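Pectate lyase (Bacillus subtilis, PDB 5AMV) cleaves polygalacturonate by calcium-dependent elimination, releasing oligosaccharides with unsaturated galacturonosyl groups at their non-reducing ends. Local coordinates at residues S25-S30 with P53-I58; D86-A91 with T105-R110; Y183-I188 with D223-A228; D326-S331 with L351-Q356. All blocks are in the same frame, centred on the assembly; numbering follows the deposited sequence.

Interaction 1 of 4, residues S25-S30 with P53-I58; sequences SKASSS and PKIIYI
Ala27 presses its methyl group onto the start of the strand that Pro53 leads into. Its CB lies 3.4 Å from Pro53 O and 3.7 Å from Lys54 CA, so the methyl rests on backbone, with the Ile55 side chain beside it. Ile55 supplies the apolar partner: with CG1 beside the backbone N (chi1 -65°), both CG1 and CD1 come to about 4.0 Å from Ala27 CB. The proline ring meets the loop from the other end, Pro53 CB lying 3.7 Å from Ala27 N and touching the carbonyl carbon of Lys26.

The polar link is indirect. A water accepts from Ser28 N at 3.0 Å and donates to Pro53 O at 2.7 Å, and so ties the two backbones just beyond the Ala27 methyl. Farther out, Ser25 OG is bonded to Thr22 O, and Ser28 OG both to Asn31 ND2 and to the hydroxyl of Ser30, which probably steadies the loop. Lys54 NZ is bonded to the carbonyls of Asn50 and Thr52 and to Thr129 OG1.

Ile55 pairs through its backbone with Asn31 and Tyr33, and Lys54 with Asn128 and Thr130. Strand 54-58 thus runs parallel between strands 32-35 and 129-133 in the parallel beta-helix characteristic of this lyase family, with Ile56 packed against Ala44 and Leu45 of helix 38-45, and the 25-30 loop lies over its beginning.

Interaction 2 of 4, residues D86-A91 with T105-R110; sequences DKYLKA and TQEEAR
Tyr88 reaches from helix 85-92 to Glu107 on helix 105-121, its hydroxyl giving a 2.7 Å hydrogen bond from OH to Glu107 OE1, which it meets almost in line with the C-O bond. CG of Tyr88 stands anti to the backbone N (chi1 -177°), which carries the ring across to the second helix. The hydroxyl in turn accepts from Trp169 N.

The charged pairing lies within the second helix. Arg110 grips Glu107 side-on, NE to OE1 at 3.0 Å and NH2 to OE2 at 2.9 Å, while its NH1 is bonded to Phe166 O. OE1 therefore takes two donors, Tyr88 OH and Arg110 NE, from opposite faces of the carboxylate.

In the packing, Gln106 CB lies 3.9 Å from Tyr88 CD2, and Gln106 NE2 lies 3.7 Å from Lys87 CB while bonding to Glu82 O. The axes of the two short helical segments approach to 9.3 Å, at 133°, in a helix-helix contact outside the coils of the beta-helix.

A leucine in place of Glu107 would probably leave the Arg110 charge without its mate and the tyrosine hydroxyl without its acceptor. With Gln168 NE2 also bonded to OE2, this buried carboxylate is likely to stay ionised, polarising the tyrosine hydroxyl.

Interaction 3 of 4, residues Y183-I188 with D223-A228; sequences YDNITI and DGQTDA. With CA (calcium ion), chain C.
Asp184 and Asp227 cross at about a right angle over one calcium ion, the cofactor of the lyase, their carboxylate planes 72° apart. Asp184 binds with both oxygens, OD1 at 2.3 Å and OD2 at 2.4 Å from the calcium, whereas Asp227 uses OD2 alone, its OD1 being held by Ile250 N. Asp223, near the probable active-site residue Arg279, adds OD2, and three waters complete sevenfold coordination. Asp184 OD1 lies only 2.9 Å from Asp223 OD2, an approach that the shared calcium makes tolerable. Gly224 N donates to Asp184 OD1 at 2.8 Å from the anti side, 32° out of the carboxylate plane.

Next along, Asn185 and Gln225 lie side by side and point the same way, their amide planes 56° apart. A water lies between Asn185 OD1 and Gln225 NE2, and Gln225 OE1 is bonded to Ser248 OG. Replacing Asn185 by an alanine would remove the OD1 that this water meets, and would probably leave the Gln225 amide freer to turn.

Beyond the site the backbones pair in parallel, Ile186 N to Gln225 O at 2.8 Å. Strand 186-189 lies between strands 144-147 and 226-229 in a parallel sheet of the beta-helix, with Phe201 of strand 200-202 packed against Ile186 and Thr226.

Interaction 4 of 4, residues D326-S331 with L351-Q356; sequences DVPGLS and LLNGTQ
Asn353 lays its side-chain amide along the backbone of Val327, so that the turn after strand 351-352 meets the loop after strand 317-326, among the late strands of the beta-helix. From CB, a chi1 of -57° sets CG beside the residue's own backbone N, and CG comes to 3.5 Å from Val327 O. There the amide divides. OD1 takes a weak, strongly bent hydrogen bond from Val327 N at 2.9 Å. ND2 gives the straighter bond, 2.8 Å to Val327 O with an angle of 160°, nearly in its own amide plane but well above that of the carbonyl. Leu330 N, closing the type II turn from Val327 to Leu330, reaches the same oxygen from the opposite face. A water joins ND2 to Leu330 O.

Leu352 flanks this polar join: CD1 meets Leu330 CD2 at 4.1 Å, the two side chains crossing at about a right angle. A second water runs from Asp326 OD1 to Gly354 N, while Asp326 OD2 is bonded to Tyr294 OH.

Asn353 and Gly354 form the corner of a type I' turn, so one beta turn holds another: the amide resembles a peptide group in meeting both an N-H, though weakly, and a carbonyl, and the carbonyl of Val327, gripped from two faces, is likely to be fixed firmly in orientation.

How the interactions relate
The four contacts follow one another along the chain in numerical order, each closing before the next opens. The centre of interaction 3 lies about 4 Å from that of the chain, and about 24, 26 and 28 Å from the centres of interactions 1, 2 and 4, which stand about 44 to 45 Å from one another. Interactions 1 and 4 belong to early and late strands of the parallel beta-helix, on opposite sides of the chain's centre. Interaction 2 joins two helices outside the coils, yet helix 105-121 runs on to touch Tyr183 in interaction 3. The calcium site thus sits mid-fold, with structural packing at the periphery.

Interaction 1 of 4, residues S25-S30 with P53-I58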
loop_
_atom_site.group_PDB
_atom_site.type_symbol
_atom_site.label_atom_id
_atom_site.label_comp_id
_atom_site.label_asym_id
_atom_site.label_seq_id
_atom_site.Cartn_x
_atom_site.Cartn_y
_atom_site.Cartn_z
ATOM N N SER A 25 -22.160 0.993 -6.483
ATOM C CA SER A 25 -23.407 0.970 -5.719
ATOM C C SER A 25 -24.666 1.024 -6.586
ATOM O O SER A 25 -25.703 0.510 -6.194
ATOM C CB SER A 25 -23.441 2.082 -4.667
ATOM O OG SER A 25 -23.266 3.339 -5.275
ATOM N N LYS A 26 -24.547 1.618 -7.761
ATOM C CA LYS A 26 -25.686 1.675 -8.686
ATOM C C LYS A 26 -25.803 0.419 -9.560
ATOM O O LYS A 26 -26.641 0.401 -10.461
ATOM C CB LYS A 26 -25.612 2.939 -9.563
ATOM C CG LYS A 26 -25.770 4.261 -8.767
ATOM C CD LYS A 26 -25.711 5.465 -9.729
ATOM C CE LYS A 26 -25.956 6.823 -9.034
ATOM N NZ LYS A 26 -24.975 7.158 -7.930
ATOM N N ALA A 27 -24.986 -0.614 -9.323
ATOM C CA ALA A 27 -25.017 -1.830 -10.173
ATOM C C ALA A 27 -26.432 -2.414 -10.332
ATOM O O ALA A 27 -27.179 -2.521 -9.375
ATOM C CB ALA A 27 -24.098 -2.922 -9.608
ATOM N N SER A 28 -26.770 -2.811 -11.557
ATOM C CA SER A 28 -27.967 -3.601 -11.771
ATOM C C SER A 28 -27.742 -5.004 -11.204
ATOM O O SER A 28 -26.607 -5.420 -10.972
ATOM C CB SER A 28 -28.247 -3.704 -13.261
ATOM O OG SER A 28 -27.235 -4.463 -13.902
ATOM N N SER A 29 -28.826 -5.763 -11.047
ATOM C CA SER A 29 -28.744 -7.136 -10.548
ATOM C C SER A 29 -27.818 -8.015 -11.402
ATOM O O SER A 29 -27.126 -8.888 -10.863
ATOM C CB SER A 29 -30.148 -7.752 -10.452
ATOM O OG SER A 29 -30.733 -7.838 -11.738
ATOM N N SER A 30 -27.793 -7.778 -12.726
ATOM C CA SER A 30 -26.940 -8.534 -13.646
ATOM C C SER A 30 -25.452 -8.233 -13.425
ATOM O O SER A 30 -24.581 -8.953 -13.921
ATOM C CB SER A 30 -27.308 -8.239 -15.108
ATOM O OG SER A 30 -27.195 -6.851 -15.403
ATOM N N PRO A 53 -21.381 0.158 -13.765
ATOM C CA PRO A 53 -21.340 -0.054 -12.309
ATOM C C PRO A 53 -21.473 -1.535 -11.947
ATOM O O PRO A 53 -22.341 -2.257 -12.493
ATOM C CB PRO A 53 -22.540 0.727 -11.788
ATOM C CG PRO A 53 -22.722 1.818 -12.811
ATOM C CD PRO A 53 -22.318 1.242 -14.134
ATOM N N LYS A 54 -20.583 -2.001 -11.057
ATOM C CA LYS A 54 -20.545 -3.415 -10.673
ATOM C C LYS A 54 -20.171 -3.650 -9.203
ATOM O O LYS A 54 -19.389 -2.898 -8.630
ATOM C CB LYS A 54 -19.560 -4.155 -11.586
ATOM C CG LYS A 54 -18.099 -3.773 -11.321
ATOM C CD LYS A 54 -17.130 -4.119 -12.426
ATOM C CE LYS A 54 -17.260 -3.186 -13.618
ATOM N NZ LYS A 54 -17.080 -1.700 -13.259
ATOM N N ILE A 55 -20.730 -4.699 -8.600
ATOM C CA ILE A 55 -20.390 -5.088 -7.255
ATOM C C ILE A 55 -19.825 -6.491 -7.356
ATOM O O ILE A 55 -20.409 -7.359 -8.026
ATOM C CB ILE A 55 -21.623 -5.054 -6.335
ATOM C CG1 ILE A 55 -22.124 -3.620 -6.211
ATOM C CG2 ILE A 55 -21.297 -5.616 -4.915
ATOM C CD1 ILE A 55 -23.514 -3.476 -5.678
ATOM N N ILE A 56 -18.704 -6.712 -6.680
ATOM C CA ILE A 56 -18.026 -8.005 -6.706
ATOM C C ILE A 56 -17.774 -8.429 -5.287
ATOM O O ILE A 56 -17.021 -7.757 -4.581
ATOM C CB ILE A 56 -16.673 -7.910 -7.445
ATOM C CG1 ILE A 56 -16.892 -7.529 -8.908
ATOM C CG2 ILE A 56 -15.866 -9.250 -7.329
ATOM C CD1 ILE A 56 -15.601 -7.168 -9.656
ATOM N N TYR A 57 -18.407 -9.545 -4.879
ATOM C CA TYR A 57 -18.191 -10.154 -3.575
ATOM C C TYR A 57 -17.068 -11.181 -3.678
ATOM O O TYR A 57 -17.141 -12.059 -4.526
ATOM C CB TYR A 57 -19.456 -10.905 -3.082
ATOM C CG TYR A 57 -20.530 -9.932 -2.680
ATOM C CD1 TYR A 57 -20.450 -9.261 -1.454
ATOM C CD2 TYR A 57 -21.597 -9.638 -3.543
ATOM C CE1 TYR A 57 -21.447 -8.317 -1.073
ATOM C CE2 TYR A 57 -22.579 -8.734 -3.165
ATOM C CZ TYR A 57 -22.492 -8.075 -1.944
ATOM O OH TYR A 57 -23.484 -7.165 -1.638
ATOM N N ILE A 58 -16.070 -11.090 -2.804
ATOM C CA ILE A 58 -15.024 -12.114 -2.743
ATOM C C ILE A 58 -15.431 -13.166 -1.730
ATOM O O ILE A 58 -15.616 -12.868 -0.525
ATOM C CB ILE A 58 -13.615 -11.508 -2.429
ATOM C CG1 ILE A 58 -13.316 -10.514 -3.571
ATOM C CG2 ILE A 58 -12.552 -12.648 -2.208
ATOM C CD1 ILE A 58 -11.883 -10.334 -3.987
HETATM O O HOH W 1 -24.736 -2.039 -13.671
#

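Interaction 2 of 4, residues D86-A91 with T105-R110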
loop_
_atom_site.group_PDB
_atom_site.type_symbol
_atom_site.label_atom_id
_atom_site.label_comp_id
_atom_site.label_asym_id
_atom_site.label_seq_id
_atom_site.Cartn_x
_atom_site.Cartn_y
_atom_site.Cartn_z
ATOM N N ASP A 86 21.886 -17.620 -10.200
ATOM C CA ASP A 86 23.340 -17.626 -10.073
ATOM C C ASP A 86 24.017 -16.914 -11.242
ATOM O O ASP A 86 24.915 -16.107 -11.012
ATOM C CB ASP A 86 23.875 -19.054 -9.834
ATOM C CG ASP A 86 23.645 -19.523 -8.382
ATOM O OD1 ASP A 86 23.931 -18.735 -7.447
ATOM O OD2 ASP A 86 23.148 -20.652 -8.159
ATOM N N LYS A 87 23.556 -17.139 -12.476
ATOM C CA LYS A 87 24.129 -16.423 -13.629
ATOM C C LYS A 87 23.831 -14.917 -13.556
ATOM O O LYS A 87 24.685 -14.089 -13.901
ATOM C CB LYS A 87 23.647 -17.009 -14.958
ATOM C CG LYS A 87 24.208 -18.412 -15.226
ATOM C CD LYS A 87 23.660 -18.943 -16.543
ATOM C CE LYS A 87 24.043 -20.431 -16.724
ATOM N NZ LYS A 87 23.515 -20.949 -18.015
ATOM N N TYR A 88 22.639 -14.573 -13.056
ATOM C CA TYR A 88 22.256 -13.165 -12.958
ATOM C C TYR A 88 23.178 -12.489 -11.944
ATOM O O TYR A 88 23.714 -11.397 -12.194
ATOM C CB TYR A 88 20.807 -13.098 -12.497
ATOM C CG TYR A 88 20.262 -11.693 -12.412
ATOM C CD1 TYR A 88 20.448 -10.897 -11.258
ATOM C CD2 TYR A 88 19.559 -11.159 -13.491
ATOM C CE1 TYR A 88 19.897 -9.593 -11.203
ATOM C CE2 TYR A 88 19.015 -9.880 -13.430
ATOM C CZ TYR A 88 19.200 -9.104 -12.286
ATOM O OH TYR A 88 18.670 -7.828 -12.250
ATOM N N LEU A 89 23.401 -13.151 -10.809
ATOM C CA LEU A 89 24.266 -12.597 -9.756
ATOM C C LEU A 89 25.696 -12.388 -10.270
ATOM O O LEU A 89 26.315 -11.333 -10.003
ATOM C CB LEU A 89 24.263 -13.530 -8.549
ATOM C CG LEU A 89 22.945 -13.498 -7.751
ATOM C CD1 LEU A 89 22.944 -14.574 -6.641
ATOM C CD2 LEU A 89 22.698 -12.127 -7.125
ATOM N N LYS A 90 26.227 -13.372 -10.981
ATOM C CA LYS A 90 27.534 -13.195 -11.597
ATOM C C LYS A 90 27.542 -12.066 -12.642
ATOM O O LYS A 90 28.475 -11.240 -12.690
ATOM C CB LYS A 90 28.017 -14.493 -12.253
ATOM C CG LYS A 90 29.507 -14.455 -12.592
ATOM C CD LYS A 90 29.916 -15.845 -13.092
ATOM C CE LYS A 90 31.434 -15.968 -13.219
ATOM N NZ LYS A 90 31.840 -15.643 -14.596
ATOM N N ALA A 91 26.516 -12.004 -13.473
ATOM C CA ALA A 91 26.473 -10.975 -14.529
ATOM C C ALA A 91 26.531 -9.557 -14.007
ATOM O O ALA A 91 27.130 -8.674 -14.646
ATOM C CB ALA A 91 25.208 -11.154 -15.444
ATOM N N THR A 105 21.630 -10.351 -21.517
ATOM C CA THR A 105 20.904 -11.632 -21.493
ATOM C C THR A 105 20.164 -11.915 -20.185
ATOM O O THR A 105 18.966 -12.231 -20.178
ATOM C CB THR A 105 21.885 -12.797 -21.691
ATOM O OG1 THR A 105 22.750 -12.518 -22.802
ATOM C CG2 THR A 105 21.153 -14.136 -21.888
ATOM N N GLN A 106 20.922 -11.874 -19.078
ATOM C CA GLN A 106 20.325 -12.282 -17.809
ATOM C C GLN A 106 19.231 -11.346 -17.331
ATOM O O GLN A 106 18.170 -11.806 -16.849
ATOM C CB GLN A 106 21.365 -12.546 -16.701
ATOM C CG GLN A 106 22.031 -13.936 -16.796
ATOM C CD GLN A 106 21.031 -15.088 -16.786
ATOM O OE1 GLN A 106 20.104 -15.108 -15.969
ATOM N NE2 GLN A 106 21.245 -16.075 -17.664
ATOM N N GLU A 107 19.449 -10.036 -17.493
ATOM C CA GLU A 107 18.414 -9.081 -17.133
ATOM C C GLU A 107 17.210 -9.198 -18.058
ATOM O O GLU A 107 16.063 -9.109 -17.577
ATOM C CB GLU A 107 18.992 -7.645 -17.142
ATOM C CG GLU A 107 17.887 -6.588 -16.942
ATOM C CD GLU A 107 17.140 -6.641 -15.631
ATOM O OE1 GLU A 107 17.557 -7.372 -14.691
ATOM O OE2 GLU A 107 16.130 -5.883 -15.556
ATOM N N GLU A 108 17.438 -9.422 -19.370
ATOM C CA GLU A 108 16.313 -9.644 -20.262
ATOM C C GLU A 108 15.516 -10.859 -19.841
ATOM O O GLU A 108 14.297 -10.853 -19.922
ATOM C CB GLU A 108 16.749 -9.808 -21.728
ATOM C CG GLU A 108 17.338 -8.492 -22.272
ATOM C CD GLU A 108 17.999 -8.634 -23.632
ATOM O OE1 GLU A 108 18.184 -9.758 -24.128
ATOM O OE2 GLU A 108 18.326 -7.547 -24.183
ATOM N N ALA A 109 16.204 -11.923 -19.431
ATOM C CA ALA A 109 15.477 -13.157 -19.091
ATOM C C ALA A 109 14.733 -12.975 -17.764
ATOM O O ALA A 109 13.631 -13.492 -17.591
ATOM C CB ALA A 109 16.428 -14.322 -19.011
ATOM N N ARG A 110 15.330 -12.207 -16.851
ATOM C CA ARG A 110 14.634 -11.872 -15.584
ATOM C C ARG A 110 13.364 -11.064 -15.876
ATOM O O ARG A 110 12.282 -11.295 -15.268
ATOM C CB ARG A 110 15.578 -11.070 -14.639
ATOM C CG ARG A 110 14.957 -10.906 -13.181
ATOM C CD ARG A 110 15.467 -9.617 -12.496
ATOM N NE ARG A 110 15.111 -8.445 -13.317
ATOM C CZ ARG A 110 13.890 -7.909 -13.431
ATOM N NH1 ARG A 110 12.848 -8.362 -12.731
ATOM N NH2 ARG A 110 13.721 -6.879 -14.270
#

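Interaction 3 of 4, residues Y183-I188 with D223-A228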
loop_
_atom_site.group_PDB
_atom_site.type_symbol
_atom_site.label_atom_id
_atom_site.label_comp_id
_atom_site.label_asym_id
_atom_site.label_seq_id
_atom_site.Cartn_x
_atom_site.Cartn_y
_atom_site.Cartn_z
ATOM N N TYR A 183 5.331 -5.922 -6.956
ATOM C CA TYR A 183 3.899 -6.053 -6.608
ATOM C C TYR A 183 3.588 -5.453 -5.281
ATOM O O TYR A 183 4.253 -5.750 -4.294
ATOM C CB TYR A 183 3.411 -7.537 -6.631
ATOM C CG TYR A 183 3.862 -8.197 -7.894
ATOM C CD1 TYR A 183 3.488 -7.670 -9.132
ATOM C CD2 TYR A 183 4.732 -9.298 -7.858
ATOM C CE1 TYR A 183 3.972 -8.210 -10.308
ATOM C CE2 TYR A 183 5.210 -9.858 -9.029
ATOM C CZ TYR A 183 4.835 -9.332 -10.237
ATOM O OH TYR A 183 5.381 -9.850 -11.394
ATOM N N ASP A 184 2.543 -4.638 -5.273
ATOM C CA ASP A 184 1.950 -4.168 -4.024
ATOM C C ASP A 184 0.662 -4.986 -3.831
ATOM O O ASP A 184 0.215 -5.664 -4.771
ATOM C CB ASP A 184 1.553 -2.702 -4.202
ATOM C CG ASP A 184 2.682 -1.813 -4.672
ATOM O OD1 ASP A 184 3.853 -1.986 -4.280
ATOM O OD2 ASP A 184 2.401 -0.829 -5.405
ATOM N N ASN A 185 -0.007 -4.872 -2.670
ATOM C CA ASN A 185 -1.372 -5.433 -2.579
ATOM C C ASN A 185 -2.352 -4.586 -3.411
ATOM O O ASN A 185 -3.145 -5.133 -4.184
ATOM C CB ASN A 185 -1.823 -5.530 -1.110
ATOM C CG ASN A 185 -0.784 -6.211 -0.262
ATOM O OD1 ASN A 185 -0.160 -5.565 0.604
ATOM N ND2 ASN A 185 -0.570 -7.531 -0.483
ATOM N N ILE A 186 -2.249 -3.257 -3.279
ATOM C CA ILE A 186 -3.071 -2.341 -4.080
ATOM C C ILE A 186 -2.170 -1.178 -4.543
ATOM O O ILE A 186 -1.480 -0.547 -3.722
ATOM C CB ILE A 186 -4.254 -1.749 -3.263
ATOM C CG1 ILE A 186 -5.175 -2.859 -2.760
ATOM C CG2 ILE A 186 -5.055 -0.708 -4.115
ATOM C CD1 ILE A 186 -6.237 -2.354 -1.762
ATOM N N THR A 187 -2.157 -0.958 -5.864
ATOM C CA THR A 187 -1.380 0.095 -6.459
ATOM C C THR A 187 -2.365 1.097 -7.077
ATOM O O THR A 187 -3.060 0.761 -8.027
ATOM C CB THR A 187 -0.459 -0.473 -7.597
ATOM O OG1 THR A 187 0.366 -1.553 -7.116
ATOM C CG2 THR A 187 0.397 0.648 -8.152
ATOM N N ILE A 188 -2.414 2.331 -6.561
ATOM C CA ILE A 188 -3.249 3.377 -7.172
ATOM C C ILE A 188 -2.393 4.155 -8.118
ATOM O O ILE A 188 -1.506 4.889 -7.684
ATOM C CB ILE A 188 -3.900 4.289 -6.108
ATOM C CG1 ILE A 188 -4.604 3.416 -5.062
ATOM C CG2 ILE A 188 -4.867 5.278 -6.783
ATOM C CD1 ILE A 188 -5.221 4.231 -3.854
ATOM N N ASP A 223 6.956 -5.333 -2.211
ATOM C CA ASP A 223 7.038 -3.891 -2.338
ATOM C C ASP A 223 6.082 -3.231 -1.318
ATOM O O ASP A 223 6.188 -3.435 -0.124
ATOM C CB ASP A 223 6.691 -3.509 -3.782
ATOM C CG ASP A 223 7.308 -2.175 -4.201
ATOM O OD1 ASP A 223 8.505 -1.948 -3.927
ATOM O OD2 ASP A 223 6.596 -1.358 -4.817
ATOM N N GLY A 224 5.137 -2.451 -1.831
ATOM C CA GLY A 224 4.139 -1.757 -0.962
ATOM C C GLY A 224 2.877 -2.545 -0.615
ATOM O O GLY A 224 2.689 -3.677 -1.069
ATOM N N GLN A 225 2.052 -1.950 0.253
ATOM C CA GLN A 225 0.756 -2.495 0.640
ATOM C C GLN A 225 -0.317 -1.698 -0.098
ATOM O O GLN A 225 -1.054 -2.264 -0.900
ATOM C CB GLN A 225 0.592 -2.415 2.170
ATOM C CG GLN A 225 1.707 -3.233 2.807
ATOM C CD GLN A 225 1.529 -3.319 4.304
ATOM O OE1 GLN A 225 1.662 -2.348 5.010
ATOM N NE2 GLN A 225 1.212 -4.520 4.780
ATOM N N THR A 226 -0.390 -0.408 0.169
ATOM C CA THR A 226 -1.316 0.490 -0.517
ATOM C C THR A 226 -0.496 1.717 -0.965
ATOM O O THR A 226 -0.242 2.624 -0.172
ATOM C CB THR A 226 -2.506 0.911 0.389
ATOM O OG1 THR A 226 -2.003 1.453 1.637
ATOM C CG2 THR A 226 -3.409 -0.295 0.731
ATOM N N ASP A 227 -0.107 1.721 -2.229
ATOM C CA ASP A 227 0.739 2.803 -2.765
ATOM C C ASP A 227 -0.076 3.675 -3.715
ATOM O O ASP A 227 -1.096 3.236 -4.306
ATOM C CB ASP A 227 1.942 2.212 -3.527
ATOM C CG ASP A 227 2.978 1.585 -2.606
ATOM O OD1 ASP A 227 2.937 1.785 -1.355
ATOM O OD2 ASP A 227 3.874 0.918 -3.166
ATOM N N ALA A 228 0.367 4.919 -3.884
ATOM C CA ALA A 228 -0.302 5.869 -4.788
ATOM C C ALA A 228 0.732 6.692 -5.546
ATOM O O ALA A 228 1.637 7.206 -4.957
ATOM C CB ALA A 228 -1.266 6.774 -4.024
HETATM CA CA CA C . 4.640 0.009 -5.180
HETATM O O HOH W 2 3.970 -6.249 -1.193
HETATM O O HOH W 3 1.149 -6.617 2.716
HETATM O O HOH W 4 6.345 1.573 -4.801
HETATM O O HOH W 5 3.785 1.799 -6.384
HETATM O O HOH W 6 5.038 -1.189 -7.156
#

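Interaction 4 of 4, residues D326-S331 with L351-Q356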
loop_
_atom_site.group_PDB
_atom_site.type_symbol
_atom_site.label_atom_id
_atom_site.label_comp_id
_atom_site.label_asym_id
_atom_site.label_seq_id
_atom_site.Cartn_x
_atom_site.Cartn_y
_atom_site.Cartn_z
ATOM N N ASP A 326 3.048 3.543 19.674
ATOM C CA ASP A 326 3.633 2.791 20.787
ATOM C C ASP A 326 4.814 1.946 20.312
ATOM O O ASP A 326 4.655 0.790 19.830
ATOM C CB ASP A 326 2.590 1.915 21.450
ATOM C CG ASP A 326 1.602 2.736 22.326
ATOM O OD1 ASP A 326 1.958 3.859 22.734
ATOM O OD2 ASP A 326 0.504 2.236 22.563
ATOM N N VAL A 327 6.003 2.519 20.473
ATOM C CA VAL A 327 7.271 1.868 20.129
ATOM C C VAL A 327 8.195 2.128 21.330
ATOM O O VAL A 327 8.798 3.181 21.434
ATOM C CB VAL A 327 7.862 2.429 18.794
ATOM C CG1 VAL A 327 9.221 1.769 18.455
ATOM C CG2 VAL A 327 6.848 2.183 17.624
ATOM N N PRO A 328 8.289 1.158 22.229
ATOM C CA PRO A 328 9.034 1.407 23.495
ATOM C C PRO A 328 10.447 1.904 23.224
ATOM O O PRO A 328 11.139 1.379 22.324
ATOM C CB PRO A 328 9.047 0.017 24.149
ATOM C CG PRO A 328 7.691 -0.553 23.736
ATOM C CD PRO A 328 7.533 -0.121 22.274
ATOM N N GLY A 329 10.857 2.950 23.930
ATOM C CA GLY A 329 12.262 3.406 23.849
ATOM C C GLY A 329 12.583 4.363 22.712
ATOM O O GLY A 329 13.712 4.866 22.637
ATOM N N LEU A 330 11.605 4.628 21.840
ATOM C CA LEU A 330 11.770 5.564 20.723
ATOM C C LEU A 330 11.795 7.012 21.212
ATOM O O LEU A 330 11.075 7.383 22.143
ATOM C CB LEU A 330 10.616 5.369 19.709
ATOM C CG LEU A 330 10.876 5.905 18.304
ATOM C CD1 LEU A 330 11.844 5.057 17.521
ATOM C CD2 LEU A 330 9.558 6.044 17.569
ATOM N N SER A 331 12.651 7.817 20.594
ATOM C CA SER A 331 12.600 9.269 20.761
ATOM C C SER A 331 11.526 9.935 19.886
ATOM O O SER A 331 11.168 9.421 18.808
ATOM C CB SER A 331 13.972 9.865 20.453
ATOM O OG SER A 331 14.220 9.789 19.045
ATOM N N LEU A 351 0.776 11.205 20.340
ATOM C CA LEU A 351 1.222 10.552 21.539
ATOM C C LEU A 351 2.261 9.511 21.180
ATOM O O LEU A 351 2.059 8.745 20.222
ATOM C CB LEU A 351 0.077 9.837 22.241
ATOM C CG LEU A 351 -1.101 10.667 22.760
ATOM C CD1 LEU A 351 -2.118 9.743 23.490
ATOM C CD2 LEU A 351 -0.611 11.874 23.659
ATOM N N LEU A 352 3.351 9.474 21.942
ATOM C CA LEU A 352 4.423 8.469 21.754
ATOM C C LEU A 352 4.585 7.782 23.099
ATOM O O LEU A 352 5.044 8.434 24.079
ATOM C CB LEU A 352 5.746 9.148 21.392
ATOM C CG LEU A 352 6.955 8.191 21.338
ATOM C CD1 LEU A 352 6.719 7.073 20.295
ATOM C CD2 LEU A 352 8.280 8.942 20.960
ATOM N N ASN A 353 4.214 6.502 23.156
ATOM C CA ASN A 353 4.312 5.757 24.415
ATOM C C ASN A 353 3.596 6.496 25.526
ATOM O O ASN A 353 4.092 6.585 26.642
ATOM C CB ASN A 353 5.763 5.450 24.753
ATOM C CG ASN A 353 6.434 4.667 23.621
ATOM O OD1 ASN A 353 5.830 3.728 23.101
ATOM N ND2 ASN A 353 7.641 5.054 23.237
ATOM N N GLY A 354 2.458 7.100 25.163
ATOM C CA GLY A 354 1.601 7.789 26.090
ATOM C C GLY A 354 1.984 9.252 26.338
ATOM O O GLY A 354 1.213 9.946 27.006
ATOM N N THR A 355 3.174 9.685 25.898
ATOM C CA THR A 355 3.642 11.049 26.146
ATOM C C THR A 355 3.219 11.944 24.986
ATOM O O THR A 355 3.459 11.592 23.832
ATOM C CB THR A 355 5.144 11.055 26.240
ATOM O OG1 THR A 355 5.536 10.284 27.372
ATOM C CG2 THR A 355 5.695 12.435 26.382
ATOM N N GLN A 356 2.613 13.098 25.288
ATOM C CA GLN A 356 2.346 14.108 24.229
ATOM C C GLN A 356 3.673 14.645 23.658
ATOM O O GLN A 356 4.535 15.146 24.383
ATOM C CB GLN A 356 1.529 15.295 24.743
ATOM C CG GLN A 356 0.243 14.961 25.460
ATOM C CD GLN A 356 -0.519 16.244 25.913
ATOM O OE1 GLN A 356 -0.175 16.885 26.913
ATOM N NE2 GLN A 356 -1.556 16.607 25.156
HETATM O O HOH W 7 1.081 6.430 22.843
HETATM O O HOH W 8 9.529 6.941 24.463
#